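Local coordinates for N-terminal domain of PorA (28-171) (Porphyromonas gingivalis ATCC 33277, PDB 6KJK), which belongs to a type IX secretion system cargo protein that influences the PorXY-SigP signalling of that system, at residues Asn49-Ile60 and His105-Glu116. Residues are numbered along the deposited sequence; the frame is centred on the assembly and turned at random.
Sequences NVIGKITKQEMI and HTGAFTFSCFPE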
ATOM      1  N   ASN A  49       7.752   6.767  15.570  1.00 13.77           N
ATOM      2  CA  ASN A  49       6.316   6.690  15.362  1.00 12.77           C
ATOM      3  C   ASN A  49       5.977   7.269  14.003  1.00 14.04           C
ATOM      4  O   ASN A  49       6.396   8.384  13.669  1.00 16.11           O
ATOM      5  CB  ASN A  49       5.576   7.472  16.450  1.00 13.99           C
ATOM      6  CG  ASN A  49       5.574   6.750  17.785  1.00 15.25           C
ATOM      7  OD1 ASN A  49       6.045   5.628  17.893  1.00 15.69           O
ATOM      8  ND2 ASN A  49       4.992   7.376  18.791  1.00 18.18           N
ATOM      9  N   VAL A  50       5.230   6.511  13.216  1.00 11.96           N
ATOM     10  CA  VAL A  50       4.864   6.920  11.870  1.00 13.28           C
ATOM     11  C   VAL A  50       3.366   6.743  11.654  1.00 12.59           C
ATOM     12  O   VAL A  50       2.671   6.050  12.401  1.00 12.23           O
ATOM     13  CB  VAL A  50       5.662   6.158  10.804  1.00 13.72           C
ATOM     14  CG1 VAL A  50       7.158   6.344  11.009  1.00 16.06           C
ATOM     15  CG2 VAL A  50       5.355   4.680  10.847  1.00 16.43           C
ATOM     16  N   ILE A  51       2.872   7.370  10.584  1.00 13.75           N
ATOM     17  CA  ILE A  51       1.532   7.108  10.076  1.00 13.73           C
ATOM     18  C   ILE A  51       1.670   6.739   8.607  1.00 14.11           C
ATOM     19  O   ILE A  51       2.488   7.346   7.892  1.00 16.75           O
ATOM     20  CB  ILE A  51       0.629   8.347  10.224  1.00 15.43           C
ATOM     21  CG1 ILE A  51       0.410   8.691  11.686  1.00 19.54           C
ATOM     22  CG2 ILE A  51      -0.704   8.159   9.538  1.00 19.87           C
ATOM     23  CD1 ILE A  51      -0.154  10.086  11.874  1.00 26.92           C
ATOM     24  N   GLY A  52       0.906   5.757   8.169  1.00 11.31           N
ATOM     25  CA  GLY A  52       0.879   5.351   6.757  1.00 11.80           C
ATOM     26  C   GLY A  52      -0.354   5.935   6.088  1.00 11.57           C
ATOM     27  O   GLY A  52      -1.434   5.928   6.669  1.00 11.88           O
ATOM     28  N   LYS A  53      -0.158   6.479   4.890  1.00 11.43           N
ATOM     29  CA  LYS A  53      -1.249   7.124   4.161  1.00 11.72           C
ATOM     30  C   LYS A  53      -1.258   6.681   2.716  1.00  9.99           C
ATOM     31  O   LYS A  53      -0.211   6.654   2.054  1.00 10.54           O
ATOM     32  CB  LYS A  53      -1.144   8.650   4.190  1.00 14.81           C
ATOM     33  CG  LYS A  53      -1.113   9.248   5.578  1.00 19.10           C
ATOM     34  CD  LYS A  53      -1.377  10.732   5.527  1.00 21.29           C
ATOM     35  CE  LYS A  53      -1.164  11.358   6.909  1.00 30.20           C
ATOM     36  NZ  LYS A  53      -1.546  12.805   6.915  1.00 37.06           N
ATOM     37  N   ILE A  54      -2.455   6.394   2.221  1.00  9.86           N
ATOM     38  CA  ILE A  54      -2.669   6.356   0.784  1.00  9.95           C
ATOM     39  C   ILE A  54      -2.819   7.799   0.323  1.00  9.79           C
ATOM     40  O   ILE A  54      -3.772   8.480   0.700  1.00 11.26           O
ATOM     41  CB  ILE A  54      -3.893   5.507   0.434  1.00 10.53           C
ATOM     42  CG1 ILE A  54      -3.692   4.053   0.869  1.00 12.57           C
ATOM     43  CG2 ILE A  54      -4.251   5.660  -1.058  1.00 11.69           C
ATOM     44  CD1 ILE A  54      -2.578   3.323   0.132  1.00 13.04           C
ATOM     45  N   THR A  55      -1.867   8.276  -0.465  1.00 10.42           N
ATOM     46  CA  THR A  55      -1.818   9.682  -0.853  1.00 12.02           C
ATOM     47  C   THR A  55      -2.373   9.924  -2.251  1.00 12.10           C
ATOM     48  O   THR A  55      -2.622  11.088  -2.608  1.00 13.76           O
ATOM     49  CB  THR A  55      -0.376  10.218  -0.788  1.00 12.48           C
ATOM     50  OG1 THR A  55       0.419   9.481  -1.710  1.00 12.68           O
ATOM     51  CG2 THR A  55       0.235  10.084   0.602  1.00 12.82           C
ATOM     52  N   LYS A  56      -2.544   8.875  -3.055  1.00 10.69           N
ATOM     53  CA  LYS A  56      -3.161   8.961  -4.380  1.00 13.40           C
ATOM     54  C   LYS A  56      -3.901   7.658  -4.599  1.00 12.02           C
ATOM     55  O   LYS A  56      -3.389   6.591  -4.226  1.00 11.73           O
ATOM     56  CB  LYS A  56      -2.074   9.039  -5.461  1.00 15.26           C
ATOM     57  CG  LYS A  56      -1.057  10.191  -5.309  1.00 29.62           C
ATOM     58  CD  LYS A  56       0.008  10.094  -6.416  1.00 29.59           C
ATOM     59  CE  LYS A  56       1.464  10.139  -5.913  1.00 36.50           C
ATOM     60  NZ  LYS A  56       2.275  11.251  -6.512  1.00 42.30           N
ATOM     61  N   GLN A  57      -5.088   7.731  -5.212  1.00 11.32           N
ATOM     62  CA  GLN A  57      -5.882   6.537  -5.461  1.00 11.19           C
ATOM     63  C   GLN A  57      -6.603   6.665  -6.799  1.00 12.57           C
ATOM     64  O   GLN A  57      -7.315   7.647  -7.061  1.00 14.67           O
ATOM     65  CB  GLN A  57      -6.915   6.318  -4.354  1.00 11.64           C
ATOM     66  CG  GLN A  57      -7.710   7.596  -3.982  1.00 14.52           C
ATOM     67  CD  GLN A  57      -8.873   7.296  -3.080  1.00 16.69           C
ATOM     68  OE1 GLN A  57      -9.846   6.673  -3.499  1.00 15.87           O
ATOM     69  NE2 GLN A  57      -8.772   7.712  -1.824  1.00 23.26           N
ATOM     70  N   GLU A  58      -6.444   5.681  -7.647  1.00 10.52           N
ATOM     71  CA  GLU A  58      -7.087   5.636  -8.962  1.00 11.40           C
ATOM     72  C   GLU A  58      -7.700   4.260  -9.114  1.00 12.28           C
ATOM     73  O   GLU A  58      -6.975   3.248  -9.038  1.00 12.18           O
ATOM     74  CB  GLU A  58      -6.037   5.861 -10.050  1.00 14.16           C
ATOM     75  CG  GLU A  58      -5.120   7.062  -9.747  1.00 24.22           C
ATOM     76  CD  GLU A  58      -4.316   7.580 -10.937  1.00 40.68           C
ATOM     77  OE1 GLU A  58      -4.613   8.695 -11.419  1.00 50.00           O
ATOM     78  OE2 GLU A  58      -3.367   6.891 -11.369  1.00 43.56           O
ATOM     79  N   MET A  59      -9.003   4.198  -9.288  1.00 10.77           N
ATOM     80  CA  MET A  59      -9.725   2.937  -9.291  1.00 12.53           C
ATOM     81  C   MET A  59     -10.771   2.953 -10.389  1.00 11.11           C
ATOM     82  O   MET A  59     -11.283   4.010 -10.783  1.00 13.26           O
ATOM     83  CB  MET A  59     -10.433   2.691  -7.946  1.00 11.34           C
ATOM     84  CG  MET A  59      -9.489   2.650  -6.724  1.00 13.03           C
ATOM     85  SD  MET A  59     -10.260   2.044  -5.214  1.00 12.48           S
ATOM     86  CE  MET A  59     -11.268   3.450  -4.764  1.00 13.63           C
ATOM     87  N   ILE A  60     -11.138   1.773 -10.834  1.00 11.86           N
ATOM     88  CA  ILE A  60     -12.372   1.641 -11.608  1.00 14.15           C
ATOM     89  C   ILE A  60     -13.568   1.985 -10.715  1.00 15.64           C
ATOM     90  O   ILE A  60     -13.497   2.027  -9.488  1.00 16.61           O
ATOM     91  CB  ILE A  60     -12.429   0.210 -12.184  1.00 16.51           C
ATOM     92  CG1 ILE A  60     -13.374   0.154 -13.385  1.00 17.51           C
ATOM     93  CG2 ILE A  60     -12.844  -0.802 -11.129  1.00 16.17           C
ATOM     94  CD1 ILE A  60     -13.183  -1.059 -14.197  1.00 24.95           C
ATOM     95  N   HIS A 105      -7.744  -3.236 -16.674  1.00 20.24           N
ATOM     96  CA  HIS A 105      -7.564  -1.863 -16.230  1.00 18.75           C
ATOM     97  C   HIS A 105      -6.451  -1.863 -15.202  1.00 16.95           C
ATOM     98  O   HIS A 105      -6.029  -2.916 -14.714  1.00 16.53           O
ATOM     99  CB  HIS A 105      -8.851  -1.259 -15.648  1.00 19.59           C
ATOM    100  CG  HIS A 105      -9.094  -1.578 -14.204  1.00 18.33           C
ATOM    101  ND1 HIS A 105      -9.797  -2.687 -13.791  1.00 19.43           N
ATOM    102  CD2 HIS A 105      -8.753  -0.908 -13.073  1.00 17.43           C
ATOM    103  CE1 HIS A 105      -9.854  -2.706 -12.469  1.00 18.23           C
ATOM    104  NE2 HIS A 105      -9.244  -1.626 -12.011  1.00 15.63           N
ATOM    105  N   THR A 106      -5.961  -0.672 -14.895  1.00 15.87           N
ATOM    106  CA  THR A 106      -4.949  -0.512 -13.857  1.00 16.68           C
ATOM    107  C   THR A 106      -5.523   0.328 -12.724  1.00 17.02           C
ATOM    108  O   THR A 106      -5.974   1.459 -12.948  1.00 20.17           O
ATOM    109  CB  THR A 106      -3.700   0.160 -14.428  1.00 19.74           C
ATOM    110  OG1 THR A 106      -3.186  -0.623 -15.523  1.00 22.90           O
ATOM    111  CG2 THR A 106      -2.636   0.272 -13.356  1.00 19.15           C
ATOM    112  N   GLY A 107      -5.555  -0.233 -11.517  1.00 13.56           N
ATOM    113  CA  GLY A 107      -5.734   0.569 -10.299  1.00 14.48           C
ATOM    114  C   GLY A 107      -4.357   1.040  -9.860  1.00 12.32           C
ATOM    115  O   GLY A 107      -3.381   0.309  -9.987  1.00 17.38           O
ATOM    116  N   ALA A 108      -4.245   2.269  -9.418  1.00 11.66           N
ATOM    117  CA  ALA A 108      -2.945   2.824  -9.063  1.00 12.46           C
ATOM    118  C   ALA A 108      -3.058   3.574  -7.744  1.00 12.15           C
ATOM    119  O   ALA A 108      -4.001   4.362  -7.545  1.00 12.35           O
ATOM    120  CB  ALA A 108      -2.429   3.765 -10.161  1.00 15.30           C
ATOM    121  N   PHE A 109      -2.105   3.326  -6.845  1.00 10.09           N
ATOM    122  CA  PHE A 109      -2.107   3.926  -5.529  1.00 10.28           C
ATOM    123  C   PHE A 109      -0.701   4.365  -5.193  1.00 11.19           C
ATOM    124  O   PHE A 109       0.280   3.792  -5.688  1.00 12.60           O
ATOM    125  CB  PHE A 109      -2.565   2.907  -4.477  1.00 10.63           C
ATOM    126  CG  PHE A 109      -3.978   2.412  -4.707  1.00  9.62           C
ATOM    127  CD1 PHE A 109      -4.232   1.330  -5.532  1.00 10.82           C
ATOM    128  CD2 PHE A 109      -5.058   3.062  -4.108  1.00 10.83           C
ATOM    129  CE1 PHE A 109      -5.538   0.886  -5.714  1.00 11.86           C
ATOM    130  CE2 PHE A 109      -6.328   2.606  -4.287  1.00 12.24           C
ATOM    131  CZ  PHE A 109      -6.580   1.525  -5.076  1.00 10.34           C
ATOM    132  N   THR A 110      -0.597   5.349  -4.320  1.00 10.05           N
ATOM    133  CA  THR A 110       0.683   5.688  -3.708  1.00 10.39           C
ATOM    134  C   THR A 110       0.505   5.575  -2.211  1.00 10.12           C
ATOM    135  O   THR A 110      -0.497   6.050  -1.672  1.00 10.91           O
ATOM    136  CB  THR A 110       1.145   7.091  -4.112  1.00 11.40           C
ATOM    137  OG1 THR A 110       1.298   7.133  -5.540  1.00 13.34           O
ATOM    138  CG2 THR A 110       2.470   7.460  -3.448  1.00 12.14           C
ATOM    139  N   PHE A 111       1.455   4.933  -1.549  1.00  9.63           N
ATOM    140  CA  PHE A 111       1.490   4.833  -0.098  1.00  9.93           C
ATOM    141  C   PHE A 111       2.743   5.552   0.368  1.00  8.72           C
ATOM    142  O   PHE A 111       3.850   5.275  -0.144  1.00 10.49           O
ATOM    143  CB  PHE A 111       1.536   3.371   0.337  1.00 10.77           C
ATOM    144  CG  PHE A 111       1.778   3.206   1.811  1.00 10.61           C
ATOM    145  CD1 PHE A 111       0.724   3.242   2.724  1.00 10.68           C
ATOM    146  CD2 PHE A 111       3.069   3.056   2.292  1.00 10.85           C
ATOM    147  CE1 PHE A 111       0.968   3.081   4.097  1.00 11.85           C
ATOM    148  CE2 PHE A 111       3.326   2.913   3.657  1.00 12.66           C
ATOM    149  CZ  PHE A 111       2.272   2.914   4.540  1.00 12.93           C
ATOM    150  N   SER A 112       2.608   6.399   1.379  1.00  9.21           N
ATOM    151  CA  SER A 112       3.779   6.964   2.034  1.00 10.58           C
ATOM    152  C   SER A 112       3.676   6.838   3.536  1.00 11.04           C
ATOM    153  O   SER A 112       2.600   6.926   4.128  1.00 11.27           O
ATOM    154  CB  SER A 112       3.966   8.457   1.712  1.00 12.51           C
ATOM    155  OG  SER A 112       4.203   8.643   0.326  1.00 13.82           O
ATOM    156  N   CYS A 113       4.839   6.712   4.136  1.00 12.56           N
ATOM    157  CA  CYS A 113       5.021   6.747   5.577  0.54 14.57           C
ATOM    158  C   CYS A 113       5.409   8.174   5.965  1.00 15.64           C
ATOM    159  O   CYS A 113       6.326   8.740   5.366  1.00 18.72           O
ATOM    160  CB  CYS A 113       6.178   5.789   5.913  0.54 17.32           C
ATOM    161  SG  CYS A 113       6.390   5.275   7.594  0.54 14.82           S
ATOM    162  N   PHE A 114       4.729   8.739   6.949  1.00 14.19           N
ATOM    163  CA  PHE A 114       5.063  10.068   7.420  1.00 15.77           C
ATOM    164  C   PHE A 114       5.428   9.993   8.894  1.00 19.51           C
ATOM    165  O   PHE A 114       4.903   9.139   9.627  1.00 17.07           O
ATOM    166  CB  PHE A 114       3.838  10.971   7.337  1.00 18.13           C
ATOM    167  CG  PHE A 114       3.427  11.308   5.942  1.00 16.05           C
ATOM    168  CD1 PHE A 114       2.598  10.453   5.202  1.00 15.97           C
ATOM    169  CD2 PHE A 114       3.830  12.506   5.371  1.00 22.13           C
ATOM    170  CE1 PHE A 114       2.209  10.796   3.916  1.00 16.55           C
ATOM    171  CE2 PHE A 114       3.431  12.841   4.084  1.00 24.96           C
ATOM    172  CZ  PHE A 114       2.620  11.973   3.368  1.00 19.23           C
ATOM    173  N   PRO A 115       6.291  10.889   9.371  1.00 21.15           N
ATOM    174  CA  PRO A 115       6.429  11.052  10.815  1.00 21.80           C
ATOM    175  C   PRO A 115       5.071  11.377  11.396  1.00 23.66           C
ATOM    176  O   PRO A 115       4.198  11.945  10.730  1.00 25.84           O
ATOM    177  CB  PRO A 115       7.376  12.250  10.953  1.00 25.67           C
ATOM    178  CG  PRO A 115       8.018  12.411   9.615  1.00 28.71           C
ATOM    179  CD  PRO A 115       6.990  11.956   8.634  1.00 22.21           C
ATOM    180  N   GLU A 116       4.894  10.984  12.651  1.00 25.54           N
ATOM    181  CA  GLU A 116       3.653  11.172  13.379  1.00 29.50           C
ATOM    182  C   GLU A 116       2.944  12.489  13.066  1.00 37.00           C
ATOM    183  O   GLU A 116       1.710  12.534  12.988  1.00 37.00           O
ATOM    184  CB  GLU A 116       3.953  11.094  14.869  1.00 29.61           C
ATOM    185  CG  GLU A 116       2.946  10.314  15.565  1.00 32.21           C
ATOM    186  CD  GLU A 116       3.040  10.492  17.023  1.00 18.40           C
ATOM    187  OE1 GLU A 116       4.121  10.286  17.627  1.00 22.25           O
ATOM    188  OE2 GLU A 116       2.003  10.878  17.551  1.00 27.92           O
TER
HETATM  189  O   HOH W   1       7.562  10.788  14.169  1.00 28.90           O
HETATM  190  O   HOH W   2       3.003  10.435  -1.333  1.00 17.24           O
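Phe111 turns its ring away from its own backbone N (chi1 172°) and lays it along the partner strand, while Phe109, with chi1 -62°, carries its CG beside its own N and brings its CZ against Met59 CG. Both rings belong to an antiparallel strand pair, 49-58 with 105-115, in the mixed sheet of a β-sandwich. Glycine suits position 52, because with no side chain it lets Phe111 CE1 come within 3.5 Å of Gly52 CA. On the same face, Ile54 CD1 meets the edge of the Phe111 ring, and Met59 SD lies at the edge of Phe109, 5.0 Å from its centroid, a Met-aromatic contact that sets a polarisable sulfur beside ring hydrogens. From strand 90-99, in the facing sheet, Leu92 packs on Phe111 and Leu94 on Phe109, whose ring also meets Tyr96 edge-to-face.

A classic β bulge interrupts the ladder. Thr55 and Lys56 together oppose Thr110: Thr55 N donates to Thr110 O at 2.9 Å, but Thr110 N is answered by Lys56 O at 3.1 Å. The extra residue breaks the alternation, so that Lys56 as well as Lys53 lies on the face of Thr110 and Phe114; Thr55 CG2 reaches the edge of the Phe114 ring. The extended aliphatic stem of Lys53, apt beside an aromatic, crosses this ring at about a right angle, its CG 3.9 Å from Phe114 CD1; its ammonium group adds at most a weak attraction. Thr110 OG1 is bonded to Asn128 of the neighbouring strand 125-133. At one end, Ile60 CB sits over a face of His105, whose NE2 is held by Tyr96. Beside the bulge, short hydroxyl side chains can share one water, which joins Thr55 OG1, at 2.8 Å, to Ser112 OG, at 2.7 Å, and Ser112 OG also bonds Thr126 OG1.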